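Local coordinates for PrgZ (Enterococcus faecalis, PDB 4FAJ), which binds a peptide pheromone outside the cell as a membrane-anchored receptor of the solute-binding protein family 5, and probably serves peptide import, at residues Leu191-Val196 with Pro200-Leu205; Gln275-Ile280 with Gly290-Ala295; Thr282-Tyr287 with Ala295-Glu300. One frame throughout, in Å; residues are numbered along the deposited sequence.

Overall arrangement
Following the chain from the N terminus, contact 1 comes first: the end of strand 190-194 turns through loop 195-201 and meets the short helix 202-205, a closure complete well before the other two contacts open. Those two cross. Contact 2 joins 275-280, where strand 271-276 ends and runs on toward helix 280-288, to 290-295 after that helix, while contact 3 sets the helix, at 282-287, against 295-300. They share Ala295 and strand 294-297, so strand, helix and strand are tied into one unit beside a zinc site and the bound peptide. Contact 1 lies on the opposite side of the chain's centre, its own centre about 39 Å from that of contact 2 and about 42 Å from that of contact 3.

Contact 1 of 3, residues Leu191-Val196 with Pro200-Leu205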
loop_
_atom_site.group_PDB
_atom_site.type_symbol
_atom_site.label_atom_id
_atom_site.label_comp_id
_atom_site.label_asym_id
_atom_site.label_seq_id
_atom_site.Cartn_x
_atom_site.Cartn_y
_atom_site.Cartn_z
ATOM N N LEU A 191 -12.130 21.914 -12.104
ATOM C CA LEU A 191 -11.258 20.961 -12.775
ATOM C C LEU A 191 -12.063 20.153 -13.786
ATOM O O LEU A 191 -13.168 19.702 -13.474
ATOM C CB LEU A 191 -10.659 20.004 -11.750
ATOM C CG LEU A 191 -9.436 20.447 -10.956
ATOM C CD1 LEU A 191 -9.184 19.453 -9.808
ATOM C CD2 LEU A 191 -8.210 20.548 -11.879
ATOM N N GLU A 192 -11.521 19.969 -14.989
ATOM C CA GLU A 192 -12.109 19.047 -15.966
ATOM C C GLU A 192 -11.069 17.986 -16.353
ATOM O O GLU A 192 -9.938 18.323 -16.687
ATOM C CB GLU A 192 -12.599 19.788 -17.213
ATOM C CG GLU A 192 -13.241 18.876 -18.258
ATOM C CD GLU A 192 -13.618 19.595 -19.539
ATOM O OE1 GLU A 192 -14.456 20.513 -19.485
ATOM O OE2 GLU A 192 -13.087 19.227 -20.612
ATOM N N ILE A 193 -11.461 16.714 -16.292
ATOM C CA ILE A 193 -10.564 15.583 -16.578
ATOM C C ILE A 193 -11.206 14.720 -17.645
ATOM O O ILE A 193 -12.406 14.413 -17.548
ATOM C CB ILE A 193 -10.371 14.696 -15.339
ATOM C CG1 ILE A 193 -9.826 15.503 -14.156
ATOM C CG2 ILE A 193 -9.451 13.500 -15.642
ATOM C CD1 ILE A 193 -10.307 14.966 -12.830
ATOM N N GLU A 194 -10.423 14.326 -18.655
ATOM C CA GLU A 194 -10.882 13.353 -19.642
ATOM C C GLU A 194 -10.158 12.006 -19.521
ATOM O O GLU A 194 -8.929 11.934 -19.526
ATOM C CB GLU A 194 -10.754 13.880 -21.073
ATOM C CG GLU A 194 -11.221 12.848 -22.083
ATOM C CD GLU A 194 -11.978 13.434 -23.221
ATOM O OE1 GLU A 194 -13.230 13.355 -23.184
ATOM O OE2 GLU A 194 -11.332 13.982 -24.144
ATOM N N LEU A 195 -10.951 10.943 -19.428
ATOM C CA LEU A 195 -10.449 9.585 -19.354
ATOM C C LEU A 195 -10.432 8.906 -20.729
ATOM O O LEU A 195 -11.163 9.286 -21.650
ATOM C CB LEU A 195 -11.316 8.776 -18.400
ATOM C CG LEU A 195 -11.560 9.344 -17.001
ATOM C CD1 LEU A 195 -12.420 8.365 -16.211
ATOM C CD2 LEU A 195 -10.260 9.622 -16.278
ATOM N N VAL A 196 -9.595 7.884 -20.855
ATOM C CA VAL A 196 -9.518 7.117 -22.090
ATOM C C VAL A 196 -10.824 6.354 -22.312
ATOM O O VAL A 196 -11.338 6.314 -23.425
ATOM C CB VAL A 196 -8.310 6.176 -22.087
ATOM C CG1 VAL A 196 -8.347 5.230 -23.298
ATOM C CG2 VAL A 196 -7.027 6.998 -22.089
ATOM N N PRO A 200 -15.167 3.010 -13.670
ATOM C CA PRO A 200 -16.043 3.056 -12.493
ATOM C C PRO A 200 -15.377 3.442 -11.181
ATOM O O PRO A 200 -16.035 4.050 -10.334
ATOM C CB PRO A 200 -16.582 1.626 -12.399
ATOM C CG PRO A 200 -16.502 1.111 -13.762
ATOM C CD PRO A 200 -15.295 1.727 -14.381
ATOM N N TYR A 201 -14.104 3.084 -11.013
ATOM C CA TYR A 201 -13.357 3.386 -9.793
ATOM C C TYR A 201 -12.564 4.710 -9.836
ATOM O O TYR A 201 -11.774 4.985 -8.920
ATOM C CB TYR A 201 -12.418 2.214 -9.422
ATOM C CG TYR A 201 -11.500 1.784 -10.553
ATOM C CD1 TYR A 201 -11.832 0.708 -11.376
ATOM C CD2 TYR A 201 -10.326 2.473 -10.814
ATOM C CE1 TYR A 201 -11.008 0.325 -12.422
ATOM C CE2 TYR A 201 -9.505 2.108 -11.842
ATOM C CZ TYR A 201 -9.848 1.036 -12.650
ATOM O OH TYR A 201 -9.014 0.682 -13.669
ATOM N N PHE A 202 -12.783 5.550 -10.846
ATOM C CA PHE A 202 -11.963 6.762 -10.980
ATOM C C PHE A 202 -12.116 7.728 -9.800
ATOM O O PHE A 202 -11.134 8.295 -9.338
ATOM C CB PHE A 202 -12.194 7.495 -12.311
ATOM C CG PHE A 202 -11.213 8.619 -12.536
ATOM C CD1 PHE A 202 -11.625 9.943 -12.495
ATOM C CD2 PHE A 202 -9.865 8.344 -12.733
ATOM C CE1 PHE A 202 -10.717 10.989 -12.682
ATOM C CE2 PHE A 202 -8.941 9.380 -12.900
ATOM C CZ PHE A 202 -9.373 10.710 -12.874
ATOM N N THR A 203 -13.335 7.909 -9.297
ATOM C CA THR A 203 -13.523 8.732 -8.096
ATOM C C THR A 203 -12.743 8.149 -6.908
ATOM O O THR A 203 -12.179 8.888 -6.105
ATOM C CB THR A 203 -15.007 8.893 -7.782
ATOM O OG1 THR A 203 -15.671 9.386 -8.957
ATOM C CG2 THR A 203 -15.222 9.850 -6.638
ATOM N N ASP A 204 -12.649 6.820 -6.832
ATOM C CA ASP A 204 -11.817 6.184 -5.807
ATOM C C ASP A 204 -10.348 6.573 -5.938
ATOM O O ASP A 204 -9.694 6.840 -4.933
ATOM C CB ASP A 204 -11.953 4.661 -5.824
ATOM C CG ASP A 204 -13.401 4.201 -5.680
ATOM O OD1 ASP A 204 -13.940 4.232 -4.560
ATOM O OD2 ASP A 204 -14.005 3.845 -6.692
ATOM N N LEU A 205 -9.838 6.628 -7.163
ATOM C CA LEU A 205 -8.448 7.046 -7.389
ATOM C C LEU A 205 -8.194 8.475 -6.916
ATOM O O LEU A 205 -7.112 8.792 -6.405
ATOM C CB LEU A 205 -8.088 6.927 -8.864
ATOM C CG LEU A 205 -8.035 5.499 -9.420
ATOM C CD1 LEU A 205 -7.660 5.526 -10.876
ATOM C CD2 LEU A 205 -7.060 4.644 -8.646
#
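Phe202 reaches from the first turn of helix 202-205 back onto Leu195 and Ile193, closing a strand-loop-helix connection at the end of strand 190-194, which belongs to a four-stranded antiparallel sheet. The phenyl ring does most of the work. With CG anti to the backbone N (chi1 -172°), it extends from the helix toward the end of the preceding strand and the residue just after it. Leu195 lays a methyl on one ring face: this is a CH-pi contact, with CD2 3.6 Å from the Phe202 ring centroid and only 9° off the ring normal. The other leucine methyl, CD1, sits nearer the root of the ring, 3.9 Å from Phe202 CG, so the forked end spans the ring from its centre to its stem. Ile193 comes to the far end of the phenyl at a slant. All three residues are buried, and packing alone joins the two segments. Around them, Tyr121 of strand 120-124 meets the Phe202 ring edge-to-face, and Trp146 of helix 139-150 touches Ile193. The Ile193 branches divide their targets: CG2 lies 3.9 Å from Phe202 CZ, and CD1 is 4.0 Å from Phe202 CE1.

Contact 2 of 3, residues Gln275-Ile280 with Gly290-Ala295; sequences QVVKEI and GQLDEA. With ZN (zinc ion), chain F.
Leu292 spreads its two methyls over Gln275 and Val277, two residues apart at the end of strand 271-276, in a strand-helix-strand unit of this solute-binding protein. The apolar contact is modest. Leu292 CD2 approaches Gln275 CB at 4.0 Å, using the aliphatic root of the glutamine, and Leu292 CD1 meets Val277 CG2 at 4.1 Å. With its CG anti to the carbonyl carbon (chi1 -79°), Leu292 can present one methyl to each neighbour, while the valine and leucine side chains pass alongside, pointing opposite ways.

Hydrogen bonding does not cross between the segments. Instead, Gln275 bends at chi2 (72°) and turns its amide onto the backbone of the next residue, where NE2 donates to Val276 O at 2.9 Å; the bond is nearly straight at 169°, with the acceptor close to the amide plane. NE2 also bonds Asp251, so two acceptors hold the amide.

Metal binding is confined to Glu279. Its OE2 lies 2.0 Å from the zinc ion and OE1 is 3.0 Å from the same metal, so the carboxylate binds through one oxygen; Tyr301 and Glu421 complete the ligands from this chain. OE2 also accepts from Asn281 N, making Glu279 the N-cap of helix 280-288, and the zinc would probably polarise this carboxylate.

Gly290, at positive phi, ends that helix in a Schellman motif, and the chain then runs through Leu292 into strand 294-297. Strand 61-66 lies alongside: Thr65 touches Val277 and Thr63 touches Leu292, while Leu286 of helix 280-288 packs on Leu292 and Pro296 of strand 294-297 on Val277.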
loop_
_atom_site.group_PDB
_atom_site.type_symbol
_atom_site.label_atom_id
_atom_site.label_comp_id
_atom_site.label_asym_id
_atom_site.label_seq_id
_atom_site.Cartn_x
_atom_site.Cartn_y
_atom_site.Cartn_z
ATOM N N GLN A 275 4.991 6.630 17.723
ATOM C CA GLN A 275 6.192 5.907 18.118
ATOM C C GLN A 275 6.296 4.616 17.314
ATOM O O GLN A 275 5.352 3.834 17.288
ATOM C CB GLN A 275 6.129 5.575 19.612
ATOM C CG GLN A 275 7.158 4.550 20.076
ATOM C CD GLN A 275 8.553 5.110 20.107
ATOM O OE1 GLN A 275 8.825 6.056 20.839
ATOM N NE2 GLN A 275 9.452 4.535 19.303
ATOM N N VAL A 276 7.438 4.383 16.673
ATOM C CA VAL A 276 7.649 3.137 15.945
ATOM C C VAL A 276 7.814 2.001 16.956
ATOM O O VAL A 276 8.551 2.131 17.932
ATOM C CB VAL A 276 8.878 3.193 15.000
ATOM C CG1 VAL A 276 9.097 1.844 14.329
ATOM C CG2 VAL A 276 8.686 4.272 13.936
ATOM N N VAL A 277 7.103 0.899 16.725
ATOM C CA VAL A 277 7.218 -0.300 17.555
ATOM C C VAL A 277 7.684 -1.473 16.693
ATOM O O VAL A 277 6.996 -1.876 15.754
ATOM C CB VAL A 277 5.892 -0.628 18.266
ATOM C CG1 VAL A 277 5.989 -1.962 19.058
ATOM C CG2 VAL A 277 5.521 0.506 19.200
ATOM N N LYS A 278 8.876 -1.980 16.991
ATOM C CA LYS A 278 9.434 -3.119 16.271
ATOM C C LYS A 278 9.397 -4.385 17.126
ATOM O O LYS A 278 9.391 -5.500 16.588
ATOM C CB LYS A 278 10.882 -2.838 15.887
ATOM C CG LYS A 278 11.134 -1.550 15.083
ATOM C CD LYS A 278 11.502 -1.825 13.614
ATOM C CE LYS A 278 12.737 -1.048 13.168
ATOM N NZ LYS A 278 13.977 -1.857 13.237
ATOM N N GLU A 279 9.383 -4.212 18.449
ATOM C CA GLU A 279 9.376 -5.325 19.404
ATOM C C GLU A 279 8.085 -5.289 20.216
ATOM O O GLU A 279 7.848 -4.351 20.979
ATOM C CB GLU A 279 10.593 -5.249 20.330
ATOM C CG GLU A 279 10.552 -6.229 21.526
ATOM C CD GLU A 279 10.285 -7.653 21.119
ATOM O OE1 GLU A 279 10.956 -8.143 20.187
ATOM O OE2 GLU A 279 9.400 -8.308 21.727
ATOM N N ILE A 280 7.260 -6.313 20.037
ATOM C CA ILE A 280 5.890 -6.333 20.582
ATOM C C ILE A 280 5.846 -6.321 22.116
ATOM O O ILE A 280 4.965 -5.689 22.714
ATOM C CB ILE A 280 5.099 -7.556 20.039
ATOM C CG1 ILE A 280 5.057 -7.543 18.504
ATOM C CG2 ILE A 280 3.695 -7.616 20.638
ATOM C CD1 ILE A 280 4.672 -6.228 17.869
ATOM N N GLY A 290 0.664 2.961 30.503
ATOM C CA GLY A 290 0.027 4.213 30.061
ATOM C C GLY A 290 0.939 5.118 29.233
ATOM O O GLY A 290 0.683 6.327 29.103
ATOM N N GLN A 291 2.005 4.544 28.681
ATOM C CA GLN A 291 2.956 5.299 27.852
ATOM C C GLN A 291 2.647 5.196 26.357
ATOM O O GLN A 291 3.235 5.913 25.557
ATOM C CB GLN A 291 4.386 4.821 28.115
ATOM C CG GLN A 291 4.867 5.079 29.525
ATOM C CD GLN A 291 4.739 6.536 29.900
ATOM O OE1 GLN A 291 3.963 6.894 30.779
ATOM N NE2 GLN A 291 5.474 7.390 29.207
ATOM N N LEU A 292 1.750 4.291 25.987
ATOM C CA LEU A 292 1.222 4.213 24.637
ATOM C C LEU A 292 -0.281 3.992 24.740
ATOM O O LEU A 292 -0.744 3.324 25.667
ATOM C CB LEU A 292 1.856 3.043 23.867
ATOM C CG LEU A 292 3.262 3.194 23.275
ATOM C CD1 LEU A 292 3.755 1.852 22.638
ATOM C CD2 LEU A 292 3.327 4.309 22.244
ATOM N N ASP A 293 -1.031 4.525 23.780
ATOM C CA ASP A 293 -2.486 4.365 23.763
ATOM C C ASP A 293 -2.945 3.253 22.797
ATOM O O ASP A 293 -4.130 2.956 22.692
ATOM C CB ASP A 293 -3.149 5.710 23.440
ATOM C CG ASP A 293 -2.845 6.770 24.494
ATOM O OD1 ASP A 293 -3.020 6.464 25.684
ATOM O OD2 ASP A 293 -2.429 7.902 24.147
ATOM N N GLU A 294 -1.999 2.633 22.102
ATOM C CA GLU A 294 -2.268 1.412 21.348
ATOM C C GLU A 294 -0.997 0.570 21.309
ATOM O O GLU A 294 0.095 1.083 21.555
ATOM C CB GLU A 294 -2.754 1.727 19.924
ATOM C CG GLU A 294 -1.708 2.313 19.037
ATOM C CD GLU A 294 -2.179 2.573 17.615
ATOM O OE1 GLU A 294 -1.332 2.973 16.791
ATOM O OE2 GLU A 294 -3.378 2.387 17.314
ATOM N N ALA A 295 -1.161 -0.720 21.047
ATOM C CA ALA A 295 -0.054 -1.657 20.954
ATOM C C ALA A 295 -0.375 -2.738 19.934
ATOM O O ALA A 295 -1.413 -3.395 20.040
ATOM C CB ALA A 295 0.232 -2.289 22.319
HETATM ZN ZN ZN F . 9.168 -10.251 21.351
#

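Contact 3 of 3, residues Thr282-Tyr287 with Ala295-Glu300; sequences TGINLY and APLAGE
Ala295 has the most surface buried here, its methyl set against the backbone and the Tyr287 side chain of helix 280-288. The Ala295 CB lies 3.8 Å from Gly283 O and also 3.8 Å from Tyr287 CB, so it rests between residues one helical turn apart. Gly283, having no side chain, lets the strand come close: Gly283 CA and Ala295 CA are 5.3 Å apart.

Ile284 is the second main contributor. Its CB leaves the helix beside the strand, but the extended chain (chi2 170°) carries CD1 over to Leu297, where it meets CD2 at 3.6 Å; the two side chains lie roughly perpendicular. Ile284 also packs on Tyr301, a zinc ligand, and on Tyr305.

Tyr287 completes the apolar patch with the root of its side chain. Its ring lies oblique to Ala295 N, and its hydroxyl bonds Glu310, while Lys540 makes a cation-pi contact with the ring.

Helix 282-287 and strand 295-297 are inclined at 139° between their N-to-C directions, closer to antiparallel than to parallel, and their axes approach to 7.5 Å. This is helix-on-strand packing at the edge of a mixed sheet, where strand 294-297 pairs with strand 528-539 and Pro296 and Ala298 touch the bound peptide.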
loop_
_atom_site.group_PDB
_atom_site.type_symbol
_atom_site.label_atom_id
_atom_site.label_comp_id
_atom_site.label_asym_id
_atom_site.label_seq_id
_atom_site.Cartn_x
_atom_site.Cartn_y
_atom_site.Cartn_z
ATOM N N THR A 282 7.798 -4.758 24.080
ATOM C CA THR A 282 8.024 -3.388 24.526
ATOM C C THR A 282 6.757 -2.541 24.353
ATOM O O THR A 282 6.412 -1.772 25.227
ATOM C CB THR A 282 9.180 -2.730 23.755
ATOM O OG1 THR A 282 10.350 -3.554 23.852
ATOM C CG2 THR A 282 9.475 -1.369 24.326
ATOM N N GLY A 283 6.058 -2.706 23.232
ATOM C CA GLY A 283 4.816 -1.981 22.991
ATOM C C GLY A 283 3.776 -2.274 24.066
ATOM O O GLY A 283 3.115 -1.370 24.573
ATOM N N ILE A 284 3.665 -3.542 24.432
ATOM C CA ILE A 284 2.703 -3.982 25.427
ATOM C C ILE A 284 3.043 -3.404 26.804
ATOM O O ILE A 284 2.169 -2.889 27.503
ATOM C CB ILE A 284 2.654 -5.515 25.488
ATOM C CG1 ILE A 284 2.080 -6.085 24.187
ATOM C CG2 ILE A 284 1.862 -5.981 26.691
ATOM C CD1 ILE A 284 2.216 -7.583 24.051
ATOM N N ASN A 285 4.318 -3.490 27.181
ATOM C CA ASN A 285 4.784 -2.974 28.464
ATOM C C ASN A 285 4.556 -1.461 28.577
ATOM O O ASN A 285 4.130 -0.980 29.626
ATOM C CB ASN A 285 6.267 -3.338 28.675
ATOM C CG ASN A 285 6.716 -3.181 30.123
ATOM O OD1 ASN A 285 7.474 -2.270 30.445
ATOM N ND2 ASN A 285 6.253 -4.072 30.998
ATOM N N LEU A 286 4.834 -0.724 27.500
ATOM C CA LEU A 286 4.529 0.712 27.423
ATOM C C LEU A 286 3.018 0.968 27.526
ATOM O O LEU A 286 2.568 1.828 28.291
ATOM C CB LEU A 286 5.076 1.304 26.114
ATOM C CG LEU A 286 6.604 1.449 26.076
ATOM C CD1 LEU A 286 7.056 1.798 24.660
ATOM C CD2 LEU A 286 7.119 2.483 27.078
ATOM N N TYR A 287 2.245 0.193 26.776
ATOM C CA TYR A 287 0.789 0.290 26.800
ATOM C C TYR A 287 0.224 0.081 28.213
ATOM O O TYR A 287 -0.566 0.905 28.693
ATOM C CB TYR A 287 0.182 -0.711 25.820
ATOM C CG TYR A 287 -1.325 -0.678 25.749
ATOM C CD1 TYR A 287 -2.101 -1.425 26.635
ATOM C CD2 TYR A 287 -1.979 0.120 24.803
ATOM C CE1 TYR A 287 -3.498 -1.403 26.555
ATOM C CE2 TYR A 287 -3.357 0.148 24.724
ATOM C CZ TYR A 287 -4.113 -0.606 25.604
ATOM O OH TYR A 287 -5.486 -0.568 25.508
ATOM N N ALA A 295 -1.161 -0.720 21.047
ATOM C CA ALA A 295 -0.054 -1.657 20.954
ATOM C C ALA A 295 -0.375 -2.738 19.934
ATOM O O ALA A 295 -1.413 -3.395 20.040
ATOM C CB ALA A 295 0.232 -2.289 22.319
ATOM N N PRO A 296 0.511 -2.940 18.939
ATOM C CA PRO A 296 0.260 -4.005 17.974
ATOM C C PRO A 296 0.499 -5.373 18.602
ATOM O O PRO A 296 1.285 -5.487 19.561
ATOM C CB PRO A 296 1.293 -3.726 16.876
ATOM C CG PRO A 296 2.421 -3.098 17.607
ATOM C CD PRO A 296 1.758 -2.219 18.631
ATOM N N LEU A 297 -0.187 -6.386 18.077
ATOM C CA LEU A 297 -0.117 -7.754 18.610
ATOM C C LEU A 297 0.026 -8.832 17.525
ATOM O O LEU A 297 -0.529 -8.714 16.436
ATOM C CB LEU A 297 -1.379 -8.051 19.423
ATOM C CG LEU A 297 -1.642 -7.213 20.671
ATOM C CD1 LEU A 297 -3.037 -7.485 21.228
ATOM C CD2 LEU A 297 -0.581 -7.455 21.743
ATOM N N ALA A 298 0.772 -9.889 17.856
ATOM C CA ALA A 298 0.889 -11.087 17.024
ATOM C C ALA A 298 1.447 -12.232 17.861
ATOM O O ALA A 298 1.916 -12.006 18.968
ATOM C CB ALA A 298 1.795 -10.821 15.844
ATOM N N GLY A 299 1.401 -13.446 17.316
ATOM C CA GLY A 299 1.957 -14.644 17.965
ATOM C C GLY A 299 1.521 -14.851 19.402
ATOM O O GLY A 299 0.356 -14.666 19.740
ATOM N N GLU A 300 2.465 -15.244 20.253
ATOM C CA GLU A 300 2.165 -15.518 21.652
ATOM C C GLU A 300 1.548 -14.306 22.368
ATOM O O GLU A 300 0.725 -14.478 23.264
ATOM C CB GLU A 300 3.425 -16.006 22.364
ATOM C CG GLU A 300 3.290 -16.279 23.860
ATOM C CD GLU A 300 2.371 -17.450 24.211
ATOM O OE1 GLU A 300 1.998 -18.246 23.307
ATOM O OE2 GLU A 300 2.031 -17.571 25.413
#